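Long-range contact in F5/8 type C domain protein (Clostridium perfringens, PDB 7JRM), which probably recognises mucin-type glycans through a carbohydrate-binding module, as part of the ZmpB O-glycopeptidase: residues I152-F166 with L174-P186. Numbering follows the deposited sequence.
With CA (calcium ion), chain B.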
loop_
_atom_site.group_PDB
_atom_site.type_symbol
_atom_site.label_atom_id
_atom_site.label_comp_id
_atom_site.label_asym_id
_atom_site.label_seq_id
_atom_site.Cartn_x
_atom_site.Cartn_y
_atom_site.Cartn_z
ATOM N N ILE A 152 33.547 5.189 26.486
ATOM C CA ILE A 152 34.020 6.276 27.335
ATOM C C ILE A 152 33.478 7.592 26.795
ATOM O O ILE A 152 33.592 7.878 25.596
ATOM C CB ILE A 152 35.556 6.287 27.395
ATOM C CG1 ILE A 152 36.078 5.020 28.078
ATOM C CG2 ILE A 152 36.057 7.531 28.117
ATOM C CD1 ILE A 152 36.044 5.077 29.588
ATOM N N ASP A 153 32.877 8.393 27.674
ATOM C CA ASP A 153 32.341 9.683 27.259
ATOM C C ASP A 153 33.462 10.587 26.764
ATOM O O ASP A 153 34.579 10.568 27.288
ATOM C CB ASP A 153 31.594 10.346 28.418
ATOM C CG ASP A 153 30.877 11.615 28.000
ATOM O OD1 ASP A 153 29.866 11.525 27.274
ATOM O OD2 ASP A 153 31.324 12.710 28.400
ATOM N N ARG A 154 33.156 11.387 25.740
ATOM C CA ARG A 154 34.170 12.203 25.083
ATOM C C ARG A 154 34.621 13.391 25.922
ATOM O O ARG A 154 35.595 14.053 25.545
ATOM C CB ARG A 154 33.649 12.695 23.731
ATOM C CG ARG A 154 33.492 11.597 22.688
ATOM C CD ARG A 154 34.689 10.657 22.689
ATOM N NE ARG A 154 35.899 11.305 22.191
ATOM C CZ ARG A 154 37.056 10.679 21.999
ATOM N NH1 ARG A 154 38.108 11.344 21.543
ATOM N NH2 ARG A 154 37.161 9.383 22.264
ATOM N N HIS A 155 33.951 13.681 27.040
ATOM C CA HIS A 155 34.356 14.802 27.879
ATOM C C HIS A 155 35.724 14.583 28.517
ATOM O O HIS A 155 36.387 15.560 28.882
ATOM C CB HIS A 155 33.304 15.054 28.962
ATOM C CG HIS A 155 33.691 16.103 29.957
ATOM N ND1 HIS A 155 33.499 17.449 29.733
ATOM C CD2 HIS A 155 34.256 16.002 31.184
ATOM C CE1 HIS A 155 33.932 18.133 30.777
ATOM N NE2 HIS A 155 34.396 17.278 31.672
ATOM N N VAL A 156 36.163 13.333 28.647
ATOM C CA VAL A 156 37.447 13.028 29.268
ATOM C C VAL A 156 38.440 12.573 28.208
ATOM O O VAL A 156 39.329 11.759 28.481
ATOM C CB VAL A 156 37.290 11.963 30.370
ATOM C CG1 VAL A 156 36.497 12.525 31.540
ATOM C CG2 VAL A 156 36.617 10.717 29.815
ATOM N N ALA A 157 38.305 13.107 26.991
ATOM C CA ALA A 157 39.194 12.735 25.896
ATOM C C ALA A 157 40.638 13.162 26.126
ATOM O O ALA A 157 41.523 12.696 25.402
ATOM C CB ALA A 157 38.687 13.331 24.582
ATOM N N ASP A 158 40.897 14.028 27.106
ATOM C CA ASP A 158 42.243 14.500 27.403
ATOM C C ASP A 158 42.790 13.938 28.711
ATOM O O ASP A 158 43.844 14.387 29.172
ATOM C CB ASP A 158 42.266 16.030 27.443
ATOM C CG ASP A 158 41.164 16.612 28.315
ATOM O OD1 ASP A 158 40.848 17.810 28.153
ATOM O OD2 ASP A 158 40.611 15.877 29.161
ATOM N N LYS A 159 42.108 12.966 29.313
ATOM C CA LYS A 159 42.456 12.479 30.641
ATOM C C LYS A 159 43.374 11.262 30.622
ATOM O O LYS A 159 43.784 10.802 31.693
ATOM C CB LYS A 159 41.182 12.155 31.426
ATOM C CG LYS A 159 40.348 13.379 31.771
ATOM C CD LYS A 159 41.200 14.482 32.377
ATOM C CE LYS A 159 40.349 15.667 32.802
ATOM N NZ LYS A 159 41.111 16.616 33.658
ATOM N N LYS A 160 43.682 10.722 29.440
ATOM C CA LYS A 160 44.665 9.653 29.261
ATOM C C LYS A 160 44.258 8.327 29.900
ATOM O O LYS A 160 44.246 7.291 29.227
ATOM C CB LYS A 160 46.029 10.083 29.811
ATOM C CG LYS A 160 46.677 11.239 29.069
ATOM C CD LYS A 160 48.015 11.603 29.692
ATOM C CE LYS A 160 48.674 12.764 28.965
ATOM N NZ LYS A 160 47.776 13.948 28.871
ATOM N N VAL A 161 43.930 8.341 31.197
ATOM C CA VAL A 161 43.840 7.106 31.972
ATOM C C VAL A 161 42.440 6.506 32.005
ATOM O O VAL A 161 42.232 5.496 32.693
ATOM C CB VAL A 161 44.318 7.338 33.420
ATOM C CG1 VAL A 161 45.761 7.816 33.431
ATOM C CG2 VAL A 161 43.410 8.336 34.123
ATOM N N SER A 162 41.476 7.085 31.294
ATOM C CA SER A 162 40.108 6.581 31.346
ATOM C C SER A 162 40.034 5.150 30.824
ATOM O O SER A 162 40.570 4.837 29.757
ATOM C CB SER A 162 39.183 7.489 30.535
ATOM O OG SER A 162 38.914 8.694 31.231
ATOM N N SER A 163 39.368 4.280 31.588
ATOM C CA SER A 163 39.233 2.869 31.236
ATOM C C SER A 163 38.142 2.199 32.061
ATOM O O SER A 163 38.159 2.276 33.293
ATOM C CB SER A 163 40.562 2.135 31.438
ATOM O OG SER A 163 41.007 2.252 32.778
ATOM N N VAL A 164 37.192 1.537 31.400
ATOM C CA VAL A 164 36.084 0.864 32.065
ATOM C C VAL A 164 35.820 -0.469 31.375
ATOM O O VAL A 164 36.423 -0.798 30.351
ATOM C CB VAL A 164 34.798 1.717 32.080
ATOM C CG1 VAL A 164 34.991 2.976 32.906
ATOM C CG2 VAL A 164 34.373 2.058 30.665
ATOM N N LYS A 165 34.905 -1.240 31.955
ATOM C CA LYS A 165 34.377 -2.444 31.333
ATOM C C LYS A 165 32.884 -2.502 31.607
ATOM O O LYS A 165 32.458 -2.382 32.760
ATOM C CB LYS A 165 35.063 -3.708 31.861
ATOM C CG LYS A 165 34.620 -4.983 31.158
ATOM C CD LYS A 165 35.054 -6.227 31.915
ATOM C CE LYS A 165 36.513 -6.144 32.331
ATOM N NZ LYS A 165 36.723 -6.676 33.705
ATOM N N PHE A 166 32.094 -2.673 30.553
ATOM C CA PHE A 166 30.647 -2.731 30.683
ATOM C C PHE A 166 30.194 -4.177 30.819
ATOM O O PHE A 166 30.667 -5.059 30.098
ATOM C CB PHE A 166 29.967 -2.082 29.478
ATOM C CG PHE A 166 30.266 -0.619 29.330
ATOM C CD1 PHE A 166 31.413 -0.197 28.682
ATOM C CD2 PHE A 166 29.400 0.335 29.840
ATOM C CE1 PHE A 166 31.691 1.147 28.542
ATOM C CE2 PHE A 166 29.674 1.681 29.702
ATOM C CZ PHE A 166 30.822 2.087 29.053
ATOM N N LEU A 174 25.410 -12.911 34.663
ATOM C CA LEU A 174 26.147 -12.169 33.649
ATOM C C LEU A 174 25.849 -12.747 32.271
ATOM O O LEU A 174 26.053 -13.942 32.033
ATOM C CB LEU A 174 27.646 -12.217 33.939
ATOM C CG LEU A 174 28.531 -11.487 32.925
ATOM C CD1 LEU A 174 28.380 -9.980 33.074
ATOM C CD2 LEU A 174 29.986 -11.905 33.072
ATOM N N LYS A 175 25.368 -11.900 31.365
ATOM C CA LYS A 175 24.991 -12.328 30.025
ATOM C C LYS A 175 25.865 -11.749 28.926
ATOM O O LYS A 175 26.039 -12.397 27.892
ATOM C CB LYS A 175 23.530 -11.957 29.741
ATOM C CG LYS A 175 22.528 -12.715 30.592
ATOM C CD LYS A 175 22.675 -14.216 30.409
ATOM C CE LYS A 175 21.551 -14.967 31.102
ATOM N NZ LYS A 175 21.584 -16.421 30.790
ATOM N N ALA A 176 26.419 -10.555 29.119
ATOM C CA ALA A 176 27.269 -9.942 28.112
ATOM C C ALA A 176 28.236 -8.985 28.789
ATOM O O ALA A 176 27.977 -8.475 29.882
ATOM C CB ALA A 176 26.445 -9.208 27.047
ATOM N N GLU A 177 29.362 -8.746 28.119
ATOM C CA GLU A 177 30.369 -7.822 28.620
ATOM C C GLU A 177 31.296 -7.443 27.477
ATOM O O GLU A 177 31.409 -8.159 26.478
ATOM C CB GLU A 177 31.164 -8.427 29.782
ATOM C CG GLU A 177 32.186 -9.469 29.362
ATOM C CD GLU A 177 32.907 -10.083 30.546
ATOM O OE1 GLU A 177 32.818 -9.520 31.656
ATOM O OE2 GLU A 177 33.561 -11.132 30.366
ATOM N N THR A 178 31.955 -6.300 27.637
ATOM C CA THR A 178 32.939 -5.823 26.682
ATOM C C THR A 178 34.343 -6.081 27.220
ATOM O O THR A 178 34.531 -6.545 28.347
ATOM C CB THR A 178 32.739 -4.333 26.393
ATOM O OG1 THR A 178 33.109 -3.566 27.547
ATOM C CG2 THR A 178 31.290 -4.044 26.040
ATOM N N ASP A 179 35.342 -5.778 26.398
ATOM C CA ASP A 179 36.713 -5.735 26.873
ATOM C C ASP A 179 36.933 -4.446 27.661
ATOM O O ASP A 179 36.009 -3.661 27.890
ATOM C CB ASP A 179 37.691 -5.839 25.704
ATOM C CG ASP A 179 37.350 -6.969 24.753
ATOM O OD1 ASP A 179 36.949 -8.051 25.229
ATOM O OD2 ASP A 179 37.486 -6.771 23.527
ATOM N N VAL A 180 38.173 -4.217 28.083
ATOM C CA VAL A 180 38.512 -2.948 28.715
ATOM C C VAL A 180 38.484 -1.859 27.651
ATOM O O VAL A 180 39.244 -1.902 26.676
ATOM C CB VAL A 180 39.878 -3.022 29.408
ATOM C CG1 VAL A 180 40.410 -1.623 29.681
ATOM C CG2 VAL A 180 39.769 -3.815 30.701
ATOM N N MET A 181 37.597 -0.885 27.826
ATOM C CA MET A 181 37.413 0.186 26.855
ATOM C C MET A 181 38.155 1.429 27.326
ATOM O O MET A 181 38.016 1.840 28.482
ATOM C CB MET A 181 35.927 0.493 26.662
ATOM C CG MET A 181 35.223 -0.478 25.729
ATOM S SD MET A 181 33.526 -0.002 25.366
ATOM C CE MET A 181 33.777 1.006 23.907
ATOM N N ARG A 182 38.939 2.017 26.431
ATOM C CA ARG A 182 39.739 3.191 26.729
ATOM C C ARG A 182 39.200 4.393 25.955
ATOM O O ARG A 182 38.147 4.324 25.313
ATOM C CB ARG A 182 41.209 2.906 26.415
ATOM C CG ARG A 182 41.655 1.521 26.860
ATOM C CD ARG A 182 43.166 1.388 26.889
ATOM N NE ARG A 182 43.591 0.248 27.697
ATOM C CZ ARG A 182 43.804 0.298 29.007
ATOM N NH1 ARG A 182 43.636 1.436 29.667
ATOM N NH2 ARG A 182 44.186 -0.791 29.661
ATOM N N ILE A 183 39.933 5.507 26.018
ATOM C CA ILE A 183 39.466 6.748 25.404
ATOM C C ILE A 183 39.308 6.576 23.898
ATOM O O ILE A 183 38.299 6.986 23.312
ATOM C CB ILE A 183 40.422 7.906 25.745
ATOM C CG1 ILE A 183 40.281 8.293 27.216
ATOM C CG2 ILE A 183 40.156 9.106 24.849
ATOM C CD1 ILE A 183 41.346 9.244 27.699
ATOM N N ASP A 184 40.295 5.960 23.251
ATOM C CA ASP A 184 40.286 5.804 21.804
ATOM C C ASP A 184 39.624 4.508 21.345
ATOM O O ASP A 184 39.756 4.143 20.172
ATOM C CB ASP A 184 41.713 5.889 21.255
ATOM C CG ASP A 184 42.632 4.833 21.839
ATOM O OD1 ASP A 184 42.294 4.258 22.894
ATOM O OD2 ASP A 184 43.698 4.581 21.239
ATOM N N THR A 185 38.919 3.812 22.229
ATOM C CA THR A 185 38.195 2.610 21.831
ATOM C C THR A 185 36.853 2.999 21.221
ATOM O O THR A 185 36.036 3.629 21.902
ATOM C CB THR A 185 37.976 1.686 23.024
ATOM O OG1 THR A 185 39.229 1.427 23.671
ATOM C CG2 THR A 185 37.361 0.367 22.571
ATOM N N PRO A 186 36.590 2.660 19.957
ATOM C CA PRO A 186 35.290 2.993 19.362
ATOM C C PRO A 186 34.147 2.332 20.117
ATOM O O PRO A 186 34.315 1.291 20.755
ATOM C CB PRO A 186 35.404 2.454 17.931
ATOM C CG PRO A 186 36.873 2.378 17.666
ATOM C CD PRO A 186 37.505 2.041 18.984
HETATM CA CA CA B . 39.514 2.999 35.100
HETATM O O HOH W 1 35.530 4.112 24.707
HETATM O O HOH W 2 42.129 5.658 27.956
HETATM O O HOH W 3 40.791 5.042 35.197
#
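Val164 and Met181 face each other as an antiparallel hydrogen-bonded pair, each giving its N-H to the other's carbonyl (Val164 N to Met181 O 3.0 Å, Met181 N to Val164 O 2.8 Å). Two residues on from Val164 but three back from Met181, where the second strand loses regularity, a side chain takes over a backbone role. Thr178 N still donates to Phe166 O, but Phe166 N finds Thr178 OG1 at 3.3 Å instead of a carbonyl. With chi1 at 70°, that hydroxyl lies between its own N and carbonyl carbon, where it accepts from Phe166 and donates to a lone pair of Asp179 O. It also meets the Phe166 ring edge in plane, while the Met181 sulfur makes an oblique Met-aromatic contact 3.8 Å from CE1.

Two waters bridge backbone groups that do not meet directly. One accepts from Ile152 N and donates to Arg182 O and Thr185 O; the second accepts from Ile183 N and donates to Lys160 O and Ser162 O. The Ile183 side chain is inserted into the 156-162 loop, its CD1 3.3 Å from both Val156 O and Lys160 N.

Ser163 offers its carbonyl O (2.4 Å) and, more distantly, OG to the calcium ion; a calcium-bound water sits 2.9 Å from Val161 O, and Val206, Asp208, Gly210 and Asp214 supply the other protein ligands. Arg182 passes alongside Ser163 CB to a salt bridge with Asp208.

The hairpin of strands 163-170 and 173-182 closes one side of a five-stranded antiparallel sheet, 173-182 outermost and 199-205 flanking 163-170, while Phe166 reaches Trp218 of strand 215-224 edge-to-face.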